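Local coordinates for sugar ABC transporter substrate-binding protein (Treponema pallidum subsp. pallidum, PDB 5U2P), which probably serves as the periplasmic ligand-binding component of an ABC transporter, perhaps for a sugar, its true ligand being unknown, at residues A[143-148]-A[281-286]; A[158-163]-A[290-295]; A[178-183]-A[240-245]; A[299-304]-A[373-378]. One frame throughout, in Å; residues are numbered along the deposited sequence.

Contact 1: A[143-148]-A[281-286]; sequences FYNKDL and PGINLG
Y144 and G286 form a hydrogen-bonded antiparallel pair where strands 138-145 and 285-288 meet in the mixed sheet. Y144 N gives to G286 O at 2.9 Å, and G286 N gives back to Y144 O. N145 and L285 form the next, non-hydrogen-bonded pair. The Y144 ring lies with one face over G286 CA, a CH-pi contact of 4.0 Å from CA to the ring centroid. Its CG sits between the backbone N and the carbonyl carbon (chi1 63°), which swings the ring over the glycine. The ring stacks on F149, and its OH bonds to E156.

K146 begins helix 146-151, and its side chain crosses N284 at about a right angle. K146 CB meets N284 ND2 at 3.3 Å. K146 CG lies near N284 O and G286 N. K146 CD touches N284 OD1, and K146 CE reaches G286 CA at 3.8 Å. The K146 backbone N also bonds to N284 O.

N145 caps the helix. Its OD1 takes L148 N and, weakly, D147 N. The same OD1 accepts from a water that also donates to D147 OD2 at 2.7 Å and accepts from N284 N at 2.8 Å.

Contact 2: A[158-163]-A[290-295]; sequences KSWNEL and LPITEN
P291 packs its ring against the turn that leads into helix 160-172. CG of P291 comes to 3.1 Å from S159 O and also lies close to S159 C. CB of P291 rests beside S159 CA and C. The P291 carbonyl continues the close packing. P291 O lies 3.2 Å from W160 CA, in a CA-H...O contact. W160 CE3 is 3.5 Å from P291 O, which meets the indole at the edge, in the ring plane. CG of W160 is anti to the backbone N (chi1 167°), and the indole runs out past this oxygen toward I292. There W160 CZ3 meets I292 CG1 at 4.2 Å. No hydrogen bond joins the segments; the closest approaches are carbon to carbonyl oxygen, with apolar contacts around them.

The two backbone shapes that meet here are an inverse gamma turn centred on P291 and a capped helix start. S159 is the N-cap, and its OG accepts from E162 N at 3.2 Å. E162 OE1 in turn takes K158 N at 2.7 Å, from above the carboxylate plane.

Packing is looser among the leucines. L163 CB sits 4.1 Å from P291 CG, and L163 CD2 touches L290 CD1. These side chains are buried, with M265 beside L163 and F267 beside L290 on strand 263-267. Helix 227-238 flanks W160 through A232, E235 and L236.

The more open side belongs to K158, which is exposed, and S159, which is partly so. The CB atoms of both point away from segment 290-295.

Contact 3: A[178-183]-A[240-245]; sequences VPLALS and GYVNKH
Y241 O is surrounded by P179 and L180. It accepts from L180 N at 3.2 Å, nearly in line with its C=O bond, though the angle at the hydrogen is only 140°. L180 N to Y241 O is the one direct hydrogen bond between the segments. CB, CG and CD of the P179 ring crowd round the same oxygen, and P179 CD lies 3.7 Å from Y241 O. L180 CB lies 3.6 Å from Y241 O.

A water adds a second, indirect link. It donates to L180 O at 2.9 Å and accepts from N243 N at 3.2 Å.

V242 CG1 takes the leucine contacts. L180 and V242 lie side by side and point the same way, and L180 CD2 meets V242 CG1 at 3.9 Å. The same V242 CG1 is touched by L182 CD1 at 4.2 Å. A chi1 of -57° turns CG1 toward L180 and L182, which reach it from directions about at right angles. P179 CG also approaches the Y241 ring, whose other neighbours include L164, C167 and A168 of helix 160-172.

G240 ends helix 227-238 in a Schellman motif with positive phi. The chain then runs past the corner at P179 and L180. An Asx turn follows, in which N243 OD1 accepts from H245 N.

The contact thus ties the exit of helix 227-238 to the strand 178-181 region. Its polar cross-links, one direct and one through water, use main-chain N and O, while the side chains contribute apolar packing.

Contact 4: A[299-304]-A[373-378]; sequences VLTGSL and IQAIDA. With EDO (1,2-ethanediol), chain E.
The Q374 amide meets L304 through its carbonyl oxygen. OE1 accepts from L304 N at 2.8 Å, with the donor tilted 23° from the carbonyl plane, and L304 CB lies 3.4 Å from OE1. At the other end of the amide, NE2 bonds to E305. Q374 CG is anti to the backbone N (chi1 -180°). The extended chain slides past L304 in the opposite direction, and L304 CD1 reaches back to Q374 N. Ethanediol O2 donates to D377 OD1 at 2.8 Å, close to the carboxylate plane.

The backbones pair in parallel. I373 N gives to L300 O at 3.0 Å, G302 N to I373 O at 3.2 Å, and A375 N to G302 O at 2.9 Å. V299 and I373 cross at about a right angle, with CG1 of V299 at 4.0 Å from CD1 of I373. T301 OG1 is held by D195 and N140.

Ethanediol, probably from the crystallisation liquor and no evidence of the natural ligand, also bonds to S138 and N140. A375 CB and A378 CB lie against it. Strands 300-303 and 372-374 form a parallel beta ladder near the centre of the two-lobed chain, where the ligand cleft of such binding proteins is expected.

From the N terminus, contact 1 opens at 143-148, contact 2 at 158-163 and contact 3 at 178-183. Contact 3 closes first, at 240-245, so its loop lies within those of both contacts 1 and 2. Contact 1 closes at 281-286 and contact 2 at 290-295, so these two cross. Contact 4 follows in series, from 299-304 to 373-378. Contacts 1, 3 and 4 all reach one mixed sheet, in which strands 138-145 and 300-303 are neighbours. Contact 2 sets the start of helix 160-172 against the loop between strands 285-288 and 300-303. The centres of contacts 2 and 3 are about 17 Å apart.

Contact 1: A[143-148]-A[281-286]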
loop_
_atom_site.group_PDB
_atom_site.type_symbol
_atom_site.label_atom_id
_atom_site.label_comp_id
_atom_site.label_asym_id
_atom_site.label_seq_id
_atom_site.Cartn_x
_atom_site.Cartn_y
_atom_site.Cartn_z
ATOM N N PHE A 143 9.009 -0.078 12.431
ATOM C CA PHE A 143 8.470 0.441 13.673
ATOM C C PHE A 143 9.306 -0.074 14.831
ATOM O O PHE A 143 9.696 -1.245 14.857
ATOM C CB PHE A 143 7.018 0.037 13.805
ATOM C CG PHE A 143 6.156 0.604 12.726
ATOM C CD1 PHE A 143 5.705 1.907 12.808
ATOM C CD2 PHE A 143 5.837 -0.133 11.605
ATOM C CE1 PHE A 143 4.924 2.454 11.815
ATOM C CE2 PHE A 143 5.052 0.396 10.613
ATOM C CZ PHE A 143 4.599 1.703 10.713
ATOM N N TYR A 144 9.626 0.805 15.766
ATOM C CA TYR A 144 10.468 0.414 16.876
ATOM C C TYR A 144 10.023 1.017 18.195
ATOM O O TYR A 144 9.315 2.039 18.247
ATOM C CB TYR A 144 11.920 0.777 16.603
ATOM C CG TYR A 144 12.218 2.250 16.462
ATOM C CD1 TYR A 144 12.106 2.881 15.232
ATOM C CD2 TYR A 144 12.637 3.009 17.555
ATOM C CE1 TYR A 144 12.391 4.231 15.084
ATOM C CE2 TYR A 144 12.933 4.358 17.414
ATOM C CZ TYR A 144 12.805 4.960 16.179
ATOM O OH TYR A 144 13.083 6.291 16.007
ATOM N N ASN A 145 10.411 0.317 19.248
ATOM C CA ASN A 145 10.107 0.699 20.620
ATOM C C ASN A 145 11.165 1.675 21.131
ATOM O O ASN A 145 12.266 1.262 21.514
ATOM C CB ASN A 145 10.035 -0.542 21.516
ATOM C CG ASN A 145 9.577 -0.214 22.924
ATOM O OD1 ASN A 145 9.809 0.888 23.416
ATOM N ND2 ASN A 145 8.904 -1.163 23.574
ATOM N N LYS A 146 10.815 2.960 21.138
ATOM C CA LYS A 146 11.745 4.035 21.505
ATOM C C LYS A 146 12.336 3.864 22.906
ATOM O O LYS A 146 13.483 4.234 23.142
ATOM C CB LYS A 146 11.043 5.391 21.433
ATOM C CG LYS A 146 10.790 5.937 20.051
ATOM C CD LYS A 146 10.181 7.332 20.134
ATOM C CE LYS A 146 10.146 8.013 18.781
ATOM N NZ LYS A 146 9.559 9.379 18.863
ATOM N N ASP A 147 11.552 3.311 23.830
ATOM C CA ASP A 147 12.012 3.132 25.208
ATOM C C ASP A 147 13.081 2.063 25.288
ATOM O O ASP A 147 14.071 2.239 25.987
ATOM C CB ASP A 147 10.857 2.767 26.147
ATOM C CG ASP A 147 9.897 3.921 26.384
ATOM O OD1 ASP A 147 10.301 5.092 26.228
ATOM O OD2 ASP A 147 8.729 3.653 26.741
ATOM N N LEU A 148 12.885 0.954 24.579
ATOM C CA LEU A 148 13.896 -0.101 24.535
ATOM C C LEU A 148 15.162 0.403 23.865
ATOM O O LEU A 148 16.273 0.099 24.304
ATOM C CB LEU A 148 13.390 -1.329 23.783
ATOM C CG LEU A 148 12.380 -2.222 24.484
ATOM C CD1 LEU A 148 11.857 -3.265 23.510
ATOM C CD2 LEU A 148 13.017 -2.896 25.695
ATOM N N PRO A 281 -1.898 2.207 24.594
ATOM C CA PRO A 281 -1.913 3.609 24.150
ATOM C C PRO A 281 -0.683 4.408 24.555
ATOM O O PRO A 281 -0.313 5.365 23.873
ATOM C CB PRO A 281 -3.160 4.172 24.833
ATOM C CG PRO A 281 -4.038 3.011 25.073
ATOM C CD PRO A 281 -3.164 1.809 25.234
ATOM N N GLY A 282 -0.047 4.020 25.651
ATOM C CA GLY A 282 1.092 4.767 26.133
ATOM C C GLY A 282 2.417 4.305 25.575
ATOM O O GLY A 282 3.459 4.792 26.002
ATOM N N ILE A 283 2.407 3.367 24.633
ATOM C CA ILE A 283 3.671 2.868 24.133
ATOM C C ILE A 283 4.350 3.948 23.286
ATOM O O ILE A 283 3.695 4.733 22.613
ATOM C CB ILE A 283 3.489 1.557 23.328
ATOM C CG1 ILE A 283 4.834 0.850 23.153
ATOM C CG2 ILE A 283 2.803 1.818 22.018
ATOM C CD1 ILE A 283 4.699 -0.592 22.717
ATOM N N ASN A 284 5.670 3.992 23.393
ATOM C CA ASN A 284 6.489 4.983 22.716
ATOM C C ASN A 284 7.083 4.383 21.437
ATOM O O ASN A 284 8.118 3.744 21.476
ATOM C CB ASN A 284 7.598 5.469 23.647
ATOM C CG ASN A 284 8.233 6.747 23.164
ATOM O OD1 ASN A 284 7.679 7.441 22.308
ATOM N ND2 ASN A 284 9.401 7.070 23.708
ATOM N N LEU A 285 6.360 4.565 20.349
ATOM C CA LEU A 285 6.676 3.921 19.084
ATOM C C LEU A 285 7.290 4.922 18.130
ATOM O O LEU A 285 6.789 6.031 17.981
ATOM C CB LEU A 285 5.400 3.327 18.481
ATOM C CG LEU A 285 5.495 2.115 17.564
ATOM C CD1 LEU A 285 5.995 0.940 18.351
ATOM C CD2 LEU A 285 4.131 1.797 16.961
ATOM N N GLY A 286 8.371 4.524 17.474
ATOM C CA GLY A 286 8.942 5.300 16.391
ATOM C C GLY A 286 8.782 4.557 15.083
ATOM O O GLY A 286 8.496 3.355 15.087
HETATM O O HOH W 1 7.426 2.317 24.770
#

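Contact 2: A[158-163]-A[290-295]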
loop_
_atom_site.group_PDB
_atom_site.type_symbol
_atom_site.label_atom_id
_atom_site.label_comp_id
_atom_site.label_asym_id
_atom_site.label_seq_id
_atom_site.Cartn_x
_atom_site.Cartn_y
_atom_site.Cartn_z
ATOM N N LYS A 158 19.909 4.433 10.414
ATOM C CA LYS A 158 19.735 5.254 9.226
ATOM C C LYS A 158 20.455 4.663 8.015
ATOM O O LYS A 158 20.510 5.274 6.957
ATOM C CB LYS A 158 20.211 6.683 9.500
ATOM C CG LYS A 158 19.561 7.278 10.749
ATOM C CD LYS A 158 19.406 8.781 10.666
ATOM C CE LYS A 158 18.552 9.292 11.819
ATOM N NZ LYS A 158 18.295 10.754 11.734
ATOM N N SER A 159 20.974 3.453 8.181
ATOM C CA SER A 159 21.660 2.732 7.114
ATOM C C SER A 159 21.592 1.236 7.397
ATOM O O SER A 159 21.191 0.827 8.478
ATOM C CB SER A 159 23.119 3.147 7.025
ATOM O OG SER A 159 23.803 2.647 8.161
ATOM N N TRP A 160 22.012 0.435 6.428
ATOM C CA TRP A 160 22.032 -1.021 6.563
ATOM C C TRP A 160 22.947 -1.507 7.678
ATOM O O TRP A 160 22.602 -2.441 8.399
ATOM C CB TRP A 160 22.461 -1.650 5.233
ATOM C CG TRP A 160 22.833 -3.116 5.301
ATOM C CD1 TRP A 160 24.093 -3.646 5.212
ATOM C CD2 TRP A 160 21.942 -4.234 5.450
ATOM N NE1 TRP A 160 24.040 -5.017 5.297
ATOM C CE2 TRP A 160 22.733 -5.405 5.444
ATOM C CE3 TRP A 160 20.559 -4.360 5.587
ATOM C CZ2 TRP A 160 22.182 -6.680 5.578
ATOM C CZ3 TRP A 160 20.015 -5.629 5.716
ATOM C CH2 TRP A 160 20.824 -6.768 5.710
ATOM N N ASN A 161 24.121 -0.899 7.810
ATOM C CA ASN A 161 25.039 -1.296 8.863
ATOM C C ASN A 161 24.535 -0.874 10.226
ATOM O O ASN A 161 24.781 -1.555 11.215
ATOM C CB ASN A 161 26.432 -0.717 8.614
ATOM C CG ASN A 161 27.126 -1.379 7.455
ATOM O OD1 ASN A 161 26.973 -2.579 7.230
ATOM N ND2 ASN A 161 27.883 -0.599 6.696
ATOM N N GLU A 162 23.814 0.240 10.285
ATOM C CA GLU A 162 23.235 0.669 11.548
ATOM C C GLU A 162 22.109 -0.286 11.960
ATOM O O GLU A 162 21.920 -0.552 13.153
ATOM C CB GLU A 162 22.738 2.116 11.452
ATOM C CG GLU A 162 23.891 3.124 11.522
ATOM C CD GLU A 162 23.449 4.575 11.500
ATOM O OE1 GLU A 162 22.262 4.859 11.754
ATOM O OE2 GLU A 162 24.306 5.444 11.235
ATOM N N LEU A 163 21.374 -0.808 10.982
ATOM C CA LEU A 163 20.345 -1.811 11.266
ATOM C C LEU A 163 20.987 -3.071 11.836
ATOM O O LEU A 163 20.534 -3.594 12.842
ATOM C CB LEU A 163 19.548 -2.170 10.022
ATOM C CG LEU A 163 18.542 -3.314 10.177
ATOM C CD1 LEU A 163 17.448 -2.931 11.145
ATOM C CD2 LEU A 163 17.952 -3.675 8.822
ATOM N N LEU A 290 13.150 1.414 6.370
ATOM C CA LEU A 290 13.963 0.212 6.557
ATOM C C LEU A 290 15.174 0.273 5.636
ATOM O O LEU A 290 15.025 0.147 4.415
ATOM C CB LEU A 290 13.156 -1.053 6.278
ATOM C CG LEU A 290 13.926 -2.373 6.443
ATOM C CD1 LEU A 290 14.062 -2.792 7.909
ATOM C CD2 LEU A 290 13.238 -3.432 5.647
ATOM N N PRO A 291 16.386 0.464 6.203
ATOM C CA PRO A 291 17.531 0.640 5.298
ATOM C C PRO A 291 18.072 -0.683 4.755
ATOM O O PRO A 291 19.092 -1.184 5.236
ATOM C CB PRO A 291 18.560 1.337 6.183
ATOM C CG PRO A 291 18.280 0.805 7.555
ATOM C CD PRO A 291 16.786 0.583 7.620
ATOM N N ILE A 292 17.393 -1.221 3.746
ATOM C CA ILE A 292 17.661 -2.565 3.240
ATOM C C ILE A 292 18.141 -2.510 1.798
ATOM O O ILE A 292 18.482 -3.537 1.211
ATOM C CB ILE A 292 16.397 -3.457 3.342
ATOM C CG1 ILE A 292 16.757 -4.937 3.169
ATOM C CG2 ILE A 292 15.332 -3.000 2.350
ATOM C CD1 ILE A 292 15.616 -5.879 3.481
ATOM N N THR A 293 18.145 -1.306 1.230
ATOM C CA THR A 293 18.723 -1.069 -0.094
ATOM C C THR A 293 19.544 0.210 -0.073
ATOM O O THR A 293 19.362 1.051 0.806
ATOM C CB THR A 293 17.647 -0.947 -1.196
ATOM O OG1 THR A 293 16.900 0.268 -1.022
ATOM C CG2 THR A 293 16.699 -2.134 -1.161
ATOM N N GLU A 294 20.427 0.369 -1.055
ATOM C CA GLU A 294 21.281 1.546 -1.119
ATOM C C GLU A 294 20.451 2.832 -1.198
ATOM O O GLU A 294 20.877 3.884 -0.726
ATOM C CB GLU A 294 22.241 1.452 -2.319
ATOM C CG GLU A 294 21.696 1.944 -3.679
ATOM C CD GLU A 294 20.613 1.047 -4.268
ATOM O OE1 GLU A 294 20.515 -0.130 -3.859
ATOM O OE2 GLU A 294 19.864 1.521 -5.151
ATOM N N ASN A 295 19.258 2.727 -1.778
ATOM C CA ASN A 295 18.409 3.890 -2.030
ATOM C C ASN A 295 17.168 3.955 -1.136
ATOM O O ASN A 295 16.264 4.729 -1.406
ATOM C CB ASN A 295 17.971 3.899 -3.498
ATOM C CG ASN A 295 17.017 2.758 -3.839
ATOM O OD1 ASN A 295 16.886 1.789 -3.092
ATOM N ND2 ASN A 295 16.353 2.871 -4.978
#

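Contact 3: A[178-183]-A[240-245]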
loop_
_atom_site.group_PDB
_atom_site.type_symbol
_atom_site.label_atom_id
_atom_site.label_comp_id
_atom_site.label_asym_id
_atom_site.label_seq_id
_atom_site.Cartn_x
_atom_site.Cartn_y
_atom_site.Cartn_z
ATOM N N VAL A 178 13.355 -10.334 20.633
ATOM C CA VAL A 178 13.610 -10.635 19.231
ATOM C C VAL A 178 14.001 -9.346 18.507
ATOM O O VAL A 178 13.383 -8.286 18.716
ATOM C CB VAL A 178 12.402 -11.294 18.566
ATOM C CG1 VAL A 178 12.657 -11.520 17.074
ATOM C CG2 VAL A 178 12.116 -12.615 19.242
ATOM N N PRO A 179 15.064 -9.413 17.684
ATOM C CA PRO A 179 15.582 -8.140 17.179
ATOM C C PRO A 179 14.653 -7.508 16.142
ATOM O O PRO A 179 14.252 -6.356 16.309
ATOM C CB PRO A 179 16.937 -8.531 16.548
ATOM C CG PRO A 179 17.230 -9.934 17.038
ATOM C CD PRO A 179 15.869 -10.548 17.201
ATOM N N LEU A 180 14.330 -8.259 15.091
ATOM C CA LEU A 180 13.458 -7.768 14.018
ATOM C C LEU A 180 12.336 -8.762 13.744
ATOM O O LEU A 180 12.542 -9.797 13.122
ATOM C CB LEU A 180 14.248 -7.515 12.730
ATOM C CG LEU A 180 13.477 -6.980 11.517
ATOM C CD1 LEU A 180 12.832 -5.653 11.827
ATOM C CD2 LEU A 180 14.393 -6.848 10.299
ATOM N N ALA A 181 11.143 -8.414 14.205
ATOM C CA ALA A 181 9.960 -9.226 14.037
ATOM C C ALA A 181 9.219 -8.947 12.724
ATOM O O ALA A 181 9.154 -7.799 12.231
ATOM C CB ALA A 181 9.022 -9.006 15.224
ATOM N N LEU A 182 8.666 -10.024 12.178
ATOM C CA LEU A 182 7.873 -10.032 10.944
ATOM C C LEU A 182 6.609 -10.822 11.193
ATOM O O LEU A 182 6.616 -11.780 11.969
ATOM C CB LEU A 182 8.664 -10.660 9.788
ATOM C CG LEU A 182 10.036 -10.059 9.498
ATOM C CD1 LEU A 182 10.752 -10.880 8.446
ATOM C CD2 LEU A 182 9.928 -8.599 9.029
ATOM N N SER A 183 5.524 -10.424 10.542
ATOM C CA SER A 183 4.257 -11.119 10.660
ATOM C C SER A 183 3.843 -11.775 9.353
ATOM O O SER A 183 4.210 -11.342 8.251
ATOM C CB SER A 183 3.167 -10.150 11.142
ATOM O OG SER A 183 2.964 -9.100 10.243
ATOM N N GLY A 240 20.672 -14.490 12.565
ATOM C CA GLY A 240 19.554 -14.758 13.454
ATOM C C GLY A 240 18.785 -13.513 13.874
ATOM O O GLY A 240 18.092 -13.514 14.883
ATOM N N TYR A 241 18.897 -12.445 13.094
ATOM C CA TYR A 241 18.173 -11.217 13.364
ATOM C C TYR A 241 16.707 -11.327 12.960
ATOM O O TYR A 241 15.863 -10.626 13.508
ATOM C CB TYR A 241 18.826 -10.038 12.642
ATOM C CG TYR A 241 20.218 -9.710 13.133
ATOM C CD1 TYR A 241 20.690 -10.211 14.349
ATOM C CD2 TYR A 241 21.058 -8.877 12.399
ATOM C CE1 TYR A 241 21.952 -9.905 14.800
ATOM C CE2 TYR A 241 22.329 -8.562 12.852
ATOM C CZ TYR A 241 22.769 -9.082 14.056
ATOM O OH TYR A 241 24.030 -8.780 14.521
ATOM N N VAL A 242 16.410 -12.183 11.987
ATOM C CA VAL A 242 15.028 -12.600 11.743
ATOM C C VAL A 242 14.981 -14.108 11.921
ATOM O O VAL A 242 15.929 -14.809 11.560
ATOM C CB VAL A 242 14.491 -12.230 10.338
ATOM C CG1 VAL A 242 14.584 -10.715 10.078
ATOM C CG2 VAL A 242 15.211 -13.004 9.262
ATOM N N ASN A 243 13.881 -14.599 12.487
ATOM C CA ASN A 243 13.737 -16.026 12.775
ATOM C C ASN A 243 12.796 -16.692 11.777
ATOM O O ASN A 243 11.606 -16.356 11.724
ATOM C CB ASN A 243 13.222 -16.220 14.207
ATOM C CG ASN A 243 13.356 -17.649 14.689
ATOM O OD1 ASN A 243 13.062 -18.591 13.954
ATOM N ND2 ASN A 243 13.802 -17.819 15.939
ATOM N N LYS A 244 13.323 -17.635 10.992
ATOM C CA LYS A 244 12.510 -18.326 9.990
ATOM C C LYS A 244 11.308 -18.985 10.652
ATOM O O LYS A 244 10.213 -18.999 10.092
ATOM C CB LYS A 244 13.335 -19.381 9.230
ATOM C CG LYS A 244 12.566 -20.076 8.099
ATOM C CD LYS A 244 13.401 -21.148 7.393
ATOM C CE LYS A 244 12.603 -21.827 6.280
ATOM N NZ LYS A 244 13.356 -22.919 5.602
ATOM N N HIS A 245 11.517 -19.515 11.854
ATOM C CA HIS A 245 10.489 -20.290 12.538
ATOM C C HIS A 245 9.383 -19.409 13.095
ATOM O O HIS A 245 8.317 -19.908 13.467
ATOM C CB HIS A 245 11.122 -21.112 13.661
ATOM C CG HIS A 245 12.306 -21.912 13.214
ATOM N ND1 HIS A 245 12.250 -22.783 12.147
ATOM C CD2 HIS A 245 13.579 -21.956 13.671
ATOM C CE1 HIS A 245 13.437 -23.341 11.976
ATOM N NE2 HIS A 245 14.261 -22.856 12.888
HETATM O O HOH W 2 11.435 -12.465 12.576
#

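Contact 4: A[299-304]-A[373-378]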
loop_
_atom_site.group_PDB
_atom_site.type_symbol
_atom_site.label_atom_id
_atom_site.label_comp_id
_atom_site.label_asym_id
_atom_site.label_seq_id
_atom_site.Cartn_x
_atom_site.Cartn_y
_atom_site.Cartn_z
ATOM N N VAL A 299 12.153 6.406 -1.226
ATOM C CA VAL A 299 10.715 6.179 -1.348
ATOM C C VAL A 299 10.245 5.148 -0.325
ATOM O O VAL A 299 11.010 4.286 0.084
ATOM C CB VAL A 299 10.345 5.715 -2.779
ATOM C CG1 VAL A 299 10.649 4.221 -2.983
ATOM C CG2 VAL A 299 8.917 6.020 -3.088
ATOM N N LEU A 300 8.994 5.259 0.100
ATOM C CA LEU A 300 8.359 4.225 0.912
ATOM C C LEU A 300 7.638 3.274 -0.030
ATOM O O LEU A 300 7.284 3.660 -1.145
ATOM C CB LEU A 300 7.366 4.827 1.910
ATOM C CG LEU A 300 7.944 5.750 2.984
ATOM C CD1 LEU A 300 6.849 6.412 3.758
ATOM C CD2 LEU A 300 8.845 4.972 3.918
ATOM N N THR A 301 7.403 2.042 0.413
ATOM C CA THR A 301 6.458 1.167 -0.275
ATOM C C THR A 301 5.230 0.890 0.589
ATOM O O THR A 301 5.233 1.115 1.807
ATOM C CB THR A 301 7.087 -0.194 -0.690
ATOM O OG1 THR A 301 7.162 -1.071 0.443
ATOM C CG2 THR A 301 8.472 0.009 -1.315
ATOM N N GLY A 302 4.167 0.425 -0.062
ATOM C CA GLY A 302 2.941 0.060 0.629
ATOM C C GLY A 302 1.916 -0.493 -0.326
ATOM O O GLY A 302 2.243 -0.902 -1.445
ATOM N N SER A 303 0.673 -0.515 0.125
ATOM C CA SER A 303 -0.442 -0.821 -0.732
ATOM C C SER A 303 -1.163 0.448 -1.141
ATOM O O SER A 303 -1.622 1.207 -0.282
ATOM C CB SER A 303 -1.451 -1.728 -0.065
ATOM O OG SER A 303 -2.550 -1.878 -0.954
ATOM N N LEU A 304 -1.251 0.651 -2.448
ATOM C CA LEU A 304 -2.009 1.757 -3.041
ATOM C C LEU A 304 -3.304 1.237 -3.663
ATOM O O LEU A 304 -3.910 1.895 -4.519
ATOM C CB LEU A 304 -1.143 2.502 -4.067
ATOM C CG LEU A 304 0.243 2.960 -3.576
ATOM C CD1 LEU A 304 1.029 3.704 -4.665
ATOM C CD2 LEU A 304 0.120 3.830 -2.322
ATOM N N ILE A 373 5.503 4.119 -3.474
ATOM C CA ILE A 373 5.147 3.265 -4.590
ATOM C C ILE A 373 4.599 1.958 -4.085
ATOM O O ILE A 373 4.825 1.588 -2.933
ATOM C CB ILE A 373 6.344 3.020 -5.526
ATOM C CG1 ILE A 373 7.516 2.360 -4.779
ATOM C CG2 ILE A 373 6.754 4.340 -6.115
ATOM C CD1 ILE A 373 8.710 1.994 -5.727
ATOM N N GLN A 374 3.828 1.277 -4.920
ATOM C CA GLN A 374 3.196 0.040 -4.482
ATOM C C GLN A 374 4.165 -1.145 -4.446
ATOM O O GLN A 374 4.790 -1.512 -5.466
ATOM C CB GLN A 374 2.003 -0.303 -5.370
ATOM C CG GLN A 374 1.325 -1.596 -4.919
ATOM C CD GLN A 374 -0.142 -1.665 -5.236
ATOM O OE1 GLN A 374 -0.931 -0.825 -4.788
ATOM N NE2 GLN A 374 -0.527 -2.684 -6.000
ATOM N N ALA A 375 4.267 -1.757 -3.268
ATOM C CA ALA A 375 5.048 -2.966 -3.082
ATOM C C ALA A 375 4.491 -4.122 -3.896
ATOM O O ALA A 375 3.278 -4.288 -4.013
ATOM C CB ALA A 375 5.100 -3.357 -1.595
ATOM N N ILE A 376 5.384 -4.948 -4.441
ATOM C CA ILE A 376 4.955 -6.006 -5.343
ATOM C C ILE A 376 4.038 -7.058 -4.702
ATOM O O ILE A 376 3.279 -7.708 -5.429
ATOM C CB ILE A 376 6.165 -6.722 -5.979
ATOM C CG1 ILE A 376 7.079 -7.308 -4.896
ATOM C CG2 ILE A 376 6.915 -5.769 -6.893
ATOM C CD1 ILE A 376 8.192 -8.257 -5.431
ATOM N N ASP A 377 4.043 -7.188 -3.369
ATOM C CA ASP A 377 3.154 -8.156 -2.715
ATOM C C ASP A 377 1.736 -7.611 -2.525
ATOM O O ASP A 377 0.864 -8.339 -2.074
ATOM C CB ASP A 377 3.723 -8.635 -1.352
ATOM C CG ASP A 377 3.853 -7.532 -0.314
ATOM O OD1 ASP A 377 3.968 -6.350 -0.703
ATOM O OD2 ASP A 377 3.885 -7.870 0.911
ATOM N N ALA A 378 1.510 -6.346 -2.867
ATOM C CA ALA A 378 0.191 -5.737 -2.654
ATOM C C ALA A 378 -0.754 -6.047 -3.813
ATOM O O ALA A 378 -1.978 -5.930 -3.674
ATOM C CB ALA A 378 0.318 -4.244 -2.467
HETATM C C1 EDO E . 1.116 -3.824 1.927
HETATM O O1 EDO E . 1.753 -3.093 2.973
HETATM C C2 EDO E . 2.098 -4.356 0.896
HETATM O O2 EDO E . 3.448 -4.457 1.343
#